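Local coordinates for protein transcriptional regulator, marR family, putative (Sulfolobus solfataricus, PDB 3F3X) that probably binds DNA as a dimeric winged helix-turn-helix transcription factor of the MarR family, acting in archaeal gene regulation, at residues A[33-36]-A[37-41]; A[42-45]-A[46-50]; A[94-98]-A[99-103]. All coordinates share one frame; numbering follows the deposited sequence. Where two conformers were deposited one is given.

Interactions 1 and 2 follow each other along helix 37-48: residues 33-41 open the helix with a capping box, and residues 42-50 continue it into the loop that follows, with centres about 13 Å apart. Interaction 3, where strand 92-96 turns into helix 98-118, lies closer to interaction 2, about 8 Å between centres, and is joined to it by a probable hydrogen bond of 2.9 Å from Arg101 NH1 to Ser47 O. It also touches interaction 1, with Leu35 CD1 3.5 Å from Val103 CG1. A sulfate, probably from the crystallisation liquor, is hydrogen-bonded by Lys44 of interaction 2 and lies about 6 Å, between nearest atoms, from the Tyr37 side chain of interaction 1.

Interaction 1 (A[33-36]-A[37-41]); sequences MNLS and YLDFS
Ser36 and Asp39 form a capping box at the N-terminus of helix 37-48, the helix entered after the chain leaves helix 3-33. Two reciprocal hydrogen bonds define it. Asp39 N donates to Ser36 OG at 3.1 Å with an N-H...O angle of 151°, and Ser36 N donates to Asp39 OD1 at 2.9 Å. The first is made possible by a chi1 of 70°, which sets OG between the backbone N and the carbonyl carbon of Ser36, facing Asp39 N. A water joins the box, 2.6 Å from Ser36 OG, and gives a weak bond to Asp39 OD2. The backbone bond from Phe40 N to Ser36 O, 3.1 Å, starts the helical ladder. Tyr37 N donates to the side-chain oxygen of Asn26.

Leu35 crosses the Asp39 side chain, a methyl-to-carboxylate contact with Leu35 CD2 3.8 Å from Asp39 OD1. Beyond the turn, Leu35 packs on Val103 of helix 98-118, and Leu38 and Asp39 on Ala70 of helix 64-76. Tyr37 OH is hydrogen-bonded to Asn12 OD1 of the second subunit, tying the helix start to the dimer. In the box itself, Ser36 N meets Asp39 OD1 from above the carboxylate plane, 45° out of it.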
# COMPACT_ATOMS: atom_id res chain seq x y z
N MET A 33 -7.78 12.73 -15.76
CA MET A 33 -7.58 11.91 -16.94
C MET A 33 -8.41 10.64 -17.06
O MET A 33 -8.30 9.91 -18.04
CB MET A 33 -6.10 11.54 -17.04
CG MET A 33 -5.17 12.75 -16.98
SD MET A 33 -3.42 12.30 -17.01
CE MET A 33 -3.21 11.96 -18.77
N ASN A 34 -9.26 10.38 -16.06
CA ASN A 34 -10.09 9.19 -16.05
C ASN A 34 -9.19 7.96 -16.10
O ASN A 34 -9.48 6.98 -16.78
CB ASN A 34 -11.06 9.21 -17.24
CG ASN A 34 -12.06 8.08 -17.19
OD1 ASN A 34 -12.59 7.74 -16.13
ND2 ASN A 34 -12.34 7.48 -18.35
N LEU A 35 -8.08 8.05 -15.38
CA LEU A 35 -7.11 6.96 -15.29
C LEU A 35 -6.88 6.64 -13.83
O LEU A 35 -7.18 7.45 -12.95
CB LEU A 35 -5.77 7.35 -15.91
CG LEU A 35 -5.67 7.60 -17.42
CD1 LEU A 35 -4.23 7.99 -17.77
CD2 LEU A 35 -6.10 6.35 -18.18
N SER A 36 -6.34 5.45 -13.57
CA SER A 36 -6.03 5.03 -12.22
C SER A 36 -4.51 4.96 -12.11
O SER A 36 -3.80 5.11 -13.11
CB SER A 36 -6.62 3.66 -11.92
OG SER A 36 -5.95 2.65 -12.65
N TYR A 37 -4.02 4.73 -10.90
CA TYR A 37 -2.58 4.63 -10.70
C TYR A 37 -2.05 3.37 -11.39
O TYR A 37 -0.95 3.38 -11.94
CB TYR A 37 -2.27 4.56 -9.21
CG TYR A 37 -0.80 4.52 -8.88
CD1 TYR A 37 0.09 5.42 -9.46
CD2 TYR A 37 -0.31 3.63 -7.93
CE1 TYR A 37 1.44 5.43 -9.10
CE2 TYR A 37 1.03 3.64 -7.56
CZ TYR A 37 1.90 4.55 -8.14
OH TYR A 37 3.21 4.58 -7.73
N LEU A 38 -2.84 2.30 -11.35
CA LEU A 38 -2.43 1.06 -11.99
C LEU A 38 -2.36 1.27 -13.50
O LEU A 38 -1.51 0.69 -14.18
CB LEU A 38 -3.42 -0.07 -11.68
CG LEU A 38 -3.06 -1.43 -12.29
CD1 LEU A 38 -1.70 -1.86 -11.77
CD2 LEU A 38 -4.12 -2.47 -11.91
N ASP A 39 -3.27 2.10 -14.02
CA ASP A 39 -3.29 2.41 -15.45
C ASP A 39 -1.95 3.05 -15.81
O ASP A 39 -1.34 2.72 -16.82
CB ASP A 39 -4.40 3.41 -15.77
CG ASP A 39 -5.79 2.80 -15.74
OD1 ASP A 39 -6.76 3.58 -15.68
OD2 ASP A 39 -5.92 1.55 -15.80
N PHE A 40 -1.52 3.99 -14.97
CA PHE A 40 -0.25 4.67 -15.19
C PHE A 40 0.90 3.66 -15.21
O PHE A 40 1.78 3.73 -16.07
CB PHE A 40 0.00 5.70 -14.08
CG PHE A 40 1.45 6.08 -13.93
CD1 PHE A 40 2.07 6.90 -14.87
CD2 PHE A 40 2.20 5.58 -12.87
CE1 PHE A 40 3.43 7.22 -14.75
CE2 PHE A 40 3.55 5.89 -12.74
CZ PHE A 40 4.16 6.71 -13.68
N SER A 41 0.91 2.74 -14.25
CA SER A 41 1.96 1.74 -14.17
C SER A 41 2.03 0.86 -15.42
O SER A 41 3.12 0.58 -15.93
CB SER A 41 1.75 0.85 -12.94
OG SER A 41 1.86 1.59 -11.75
O HOH W 1 -7.15 0.34 -12.88

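Interaction 2 (A[42-45]-A[46-50]). With SO4 (sulfate ion), chain B.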
# COMPACT_ATOMS: atom_id res chain seq x y z
N ILE A 42 0.87 0.44 -15.91
CA ILE A 42 0.82 -0.40 -17.10
C ILE A 42 1.37 0.37 -18.30
O ILE A 42 2.14 -0.16 -19.09
CB ILE A 42 -0.62 -0.88 -17.38
CG1 ILE A 42 -1.05 -1.85 -16.27
CG2 ILE A 42 -0.71 -1.55 -18.76
CD1 ILE A 42 -2.50 -2.28 -16.36
N LEU A 43 0.97 1.64 -18.43
CA LEU A 43 1.46 2.45 -19.53
C LEU A 43 2.98 2.61 -19.43
O LEU A 43 3.68 2.50 -20.43
CB LEU A 43 0.78 3.83 -19.53
CG LEU A 43 -0.71 3.80 -19.90
CD1 LEU A 43 -1.31 5.20 -19.80
CD2 LEU A 43 -0.88 3.26 -21.31
N LYS A 44 3.49 2.85 -18.23
CA LYS A 44 4.93 3.02 -18.08
C LYS A 44 5.70 1.76 -18.49
O LYS A 44 6.65 1.84 -19.27
CB LYS A 44 5.29 3.38 -16.64
CG LYS A 44 6.80 3.56 -16.43
CD LYS A 44 7.14 3.86 -14.98
CE LYS A 44 8.64 4.00 -14.78
NZ LYS A 44 8.99 4.15 -13.33
N ALA A 45 5.29 0.61 -17.97
CA ALA A 45 5.97 -0.65 -18.29
C ALA A 45 5.92 -1.00 -19.78
O ALA A 45 6.92 -1.45 -20.36
CB ALA A 45 5.36 -1.78 -17.47
N THR A 46 4.76 -0.81 -20.41
CA THR A 46 4.63 -1.12 -21.83
C THR A 46 5.32 -0.08 -22.71
O THR A 46 5.68 -0.38 -23.85
CB THR A 46 3.14 -1.29 -22.26
OG1 THR A 46 2.40 -0.10 -21.96
CG2 THR A 46 2.51 -2.49 -21.54
N SER A 47 5.51 1.13 -22.20
CA SER A 47 6.18 2.16 -22.98
C SER A 47 7.64 1.74 -23.18
O SER A 47 8.30 2.16 -24.13
CB SER A 47 6.13 3.52 -22.28
OG SER A 47 7.02 3.57 -21.17
N GLU A 48 8.13 0.90 -22.26
CA GLU A 48 9.51 0.40 -22.32
C GLU A 48 9.64 -0.66 -23.42
O GLU A 48 10.61 -0.67 -24.19
CB GLU A 48 9.89 -0.19 -20.96
CG GLU A 48 9.96 0.85 -19.84
CD GLU A 48 9.86 0.24 -18.45
OE1 GLU A 48 9.84 -1.00 -18.33
OE2 GLU A 48 9.80 1.02 -17.48
N GLU A 49 8.67 -1.56 -23.48
CA GLU A 49 8.61 -2.62 -24.48
C GLU A 49 7.33 -3.39 -24.21
O GLU A 49 6.79 -3.32 -23.10
CB GLU A 49 9.83 -3.57 -24.37
CG GLU A 49 9.78 -4.56 -23.20
CD GLU A 49 10.98 -5.50 -23.17
OE1 GLU A 49 12.09 -5.05 -22.83
OE2 GLU A 49 10.81 -6.69 -23.50
N PRO A 50 6.80 -4.12 -25.21
CA PRO A 50 5.56 -4.88 -24.99
C PRO A 50 5.75 -5.83 -23.81
O PRO A 50 6.80 -6.45 -23.67
CB PRO A 50 5.38 -5.61 -26.32
CG PRO A 50 5.97 -4.64 -27.32
CD PRO A 50 7.25 -4.23 -26.61
S SO4 B . 7.86 0.94 -11.95
O1 SO4 B . 7.09 1.44 -10.79
O2 SO4 B . 7.10 1.18 -13.18
O3 SO4 B . 8.10 -0.50 -11.79
O4 SO4 B . 9.14 1.67 -12.01
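Thr46 and Ser47 both fold their hydroxyls back onto the preceding turn of helix 37-48, while Lys44 and Glu48 extend from it. Thr46 OG1 donates to Ile42 O at 2.9 Å, the same oxygen that takes the helical bond from Thr46 N at 3.0 Å. The two donors reach that oxygen from opposite faces of its carbonyl plane, so it is gripped twice. Ser47, with chi1 74°, likewise directs OG backward, giving a short 2.6 Å bond to Lys44 O. Glu48 N donates to Ala45 O at 3.3 Å from well above the carbonyl plane, 66° out of it, and only weakly to Lys44 O.

Lys44 runs fully extended, and NZ meets O4 of the sulfate at 2.8 Å. Its aliphatic part passes Glu48 obliquely, CG 4.1 Å from OE2, with the charged ends further apart; Glu48 OE1 forms salt bridges with Arg51 and Arg59. Arg59, Tyr60 and, from the second subunit, Gln9 and Lys16 also hydrogen-bond the sulfate, probably from the crystallisation liquor, between the two subunits. In the MarR-family winged helix-turn-helix domain, Ile42 packs on helix 64-76, Leu43 on helix 98-118, Ala45 on helix 53-60, and Thr46 on Val94 and Ile96 of strand 92-96.

Interaction 3 (A[94-98]-A[99-103])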
# COMPACT_ATOMS: atom_id res chain seq x y z
N VAL A 94 0.86 -7.03 -24.14
CA VAL A 94 0.26 -5.70 -24.11
C VAL A 94 1.24 -4.73 -24.76
O VAL A 94 2.38 -4.60 -24.31
CB VAL A 94 -0.03 -5.23 -22.67
CG1 VAL A 94 -0.70 -3.85 -22.70
CG2 VAL A 94 -0.93 -6.23 -21.96
N GLU A 95 0.80 -4.07 -25.81
CA GLU A 95 1.63 -3.11 -26.52
C GLU A 95 1.01 -1.74 -26.39
O GLU A 95 -0.20 -1.58 -26.55
CB GLU A 95 1.73 -3.50 -28.00
CG GLU A 95 2.44 -2.46 -28.86
CD GLU A 95 2.46 -2.83 -30.34
OE1 GLU A 95 1.41 -3.27 -30.85
OE2 GLU A 95 3.52 -2.68 -30.98
N ILE A 96 1.83 -0.74 -26.09
CA ILE A 96 1.33 0.62 -25.95
C ILE A 96 1.10 1.20 -27.35
O ILE A 96 1.75 0.79 -28.31
CB ILE A 96 2.33 1.50 -25.15
CG1 ILE A 96 1.62 2.74 -24.59
CG2 ILE A 96 3.50 1.94 -26.05
CD1 ILE A 96 2.47 3.56 -23.64
N THR A 97 0.15 2.12 -27.46
CA THR A 97 -0.16 2.75 -28.74
C THR A 97 0.40 4.18 -28.71
O THR A 97 0.75 4.69 -27.65
CB THR A 97 -1.68 2.87 -28.96
OG1 THR A 97 -2.21 3.80 -28.00
CG2 THR A 97 -2.37 1.51 -28.78
N PRO A 98 0.49 4.83 -29.88
CA PRO A 98 1.02 6.20 -29.90
C PRO A 98 0.22 7.11 -28.97
O PRO A 98 0.78 7.98 -28.29
CB PRO A 98 0.88 6.59 -31.37
CG PRO A 98 1.17 5.28 -32.07
CD PRO A 98 0.34 4.30 -31.25
N LYS A 99 -1.09 6.90 -28.92
CA LYS A 99 -1.95 7.70 -28.05
C LYS A 99 -1.59 7.39 -26.60
O LYS A 99 -1.54 8.29 -25.75
CB LYS A 99 -3.42 7.37 -28.30
CG LYS A 99 -4.38 8.21 -27.48
CD LYS A 99 -5.82 7.84 -27.81
CE LYS A 99 -6.80 8.60 -26.94
NZ LYS A 99 -8.20 8.16 -27.20
N GLY A 100 -1.32 6.12 -26.32
CA GLY A 100 -0.94 5.73 -24.98
C GLY A 100 0.35 6.41 -24.54
O GLY A 100 0.46 6.83 -23.39
N ARG A 101 1.32 6.51 -25.44
CA ARG A 101 2.59 7.16 -25.10
C ARG A 101 2.36 8.62 -24.75
O ARG A 101 3.01 9.17 -23.85
CB ARG A 101 3.59 7.05 -26.26
CG ARG A 101 4.09 5.63 -26.51
CD ARG A 101 5.21 5.61 -27.54
NE ARG A 101 5.63 4.26 -27.90
CZ ARG A 101 6.48 3.51 -27.19
NH1 ARG A 101 7.03 3.96 -26.07
NH2 ARG A 101 6.77 2.28 -27.62
N GLN A 102 1.44 9.25 -25.46
CA GLN A 102 1.13 10.66 -25.22
C GLN A 102 0.44 10.81 -23.86
O GLN A 102 0.76 11.73 -23.10
CB GLN A 102 0.25 11.20 -26.35
CG GLN A 102 -0.35 12.57 -26.09
CD GLN A 102 -1.00 13.15 -27.33
OE1 GLN A 102 -1.72 12.46 -28.06
NE2 GLN A 102 -0.78 14.44 -27.57
N VAL A 103 -0.49 9.92 -23.56
CA VAL A 103 -1.20 9.98 -22.29
C VAL A 103 -0.23 9.70 -21.14
O VAL A 103 -0.33 10.32 -20.08
CB VAL A 103 -2.38 8.98 -22.25
CG1 VAL A 103 -2.94 8.86 -20.84
CG2 VAL A 103 -3.48 9.46 -23.18
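Thr97 makes two hydrogen bonds to the turn that follows it. Gly100 N donates to Thr97 OG1 at 3.0 Å with an N-H...O angle of 155°, and Arg101 N donates to Thr97 O at 2.9 Å. The hydroxyl sits between the backbone N and the carbonyl carbon of Thr97 (chi1 67°), which turns it to the amide of Gly100; its main partner outside the segments is Gly78 O. One residue on, Gln102 N reaches Pro98 O at 3.2 Å, continuing the helical ladder.

This is an N-cap: Thr97 is the cap residue and Pro98 the first of helix 98-118, a place where its ring nitrogen, which has no hydrogen, costs no helical bond. The cap marks the passage from strand 92-96 of the winged helix-turn-helix sheet into the long helix.

Beyond the cap, Ile96 faces the first turn of the helix. Its CD1 lies 3.7 Å from Gly100 C, against a backbone without a side chain at that point. Its CG2 lies over the centre of one guanidinium face of Arg101, 3.5 Å above the plane, and is 3.6 Å from Arg101 CZ. The arginine chain is extended from CG to NE, and its NH1 is hydrogen-bonded to Ser47 O of helix 37-48. Ile96 also touches Leu43 and Ser47 of that helix, while Lys99 NZ is hydrogen-bonded to Lys77 O.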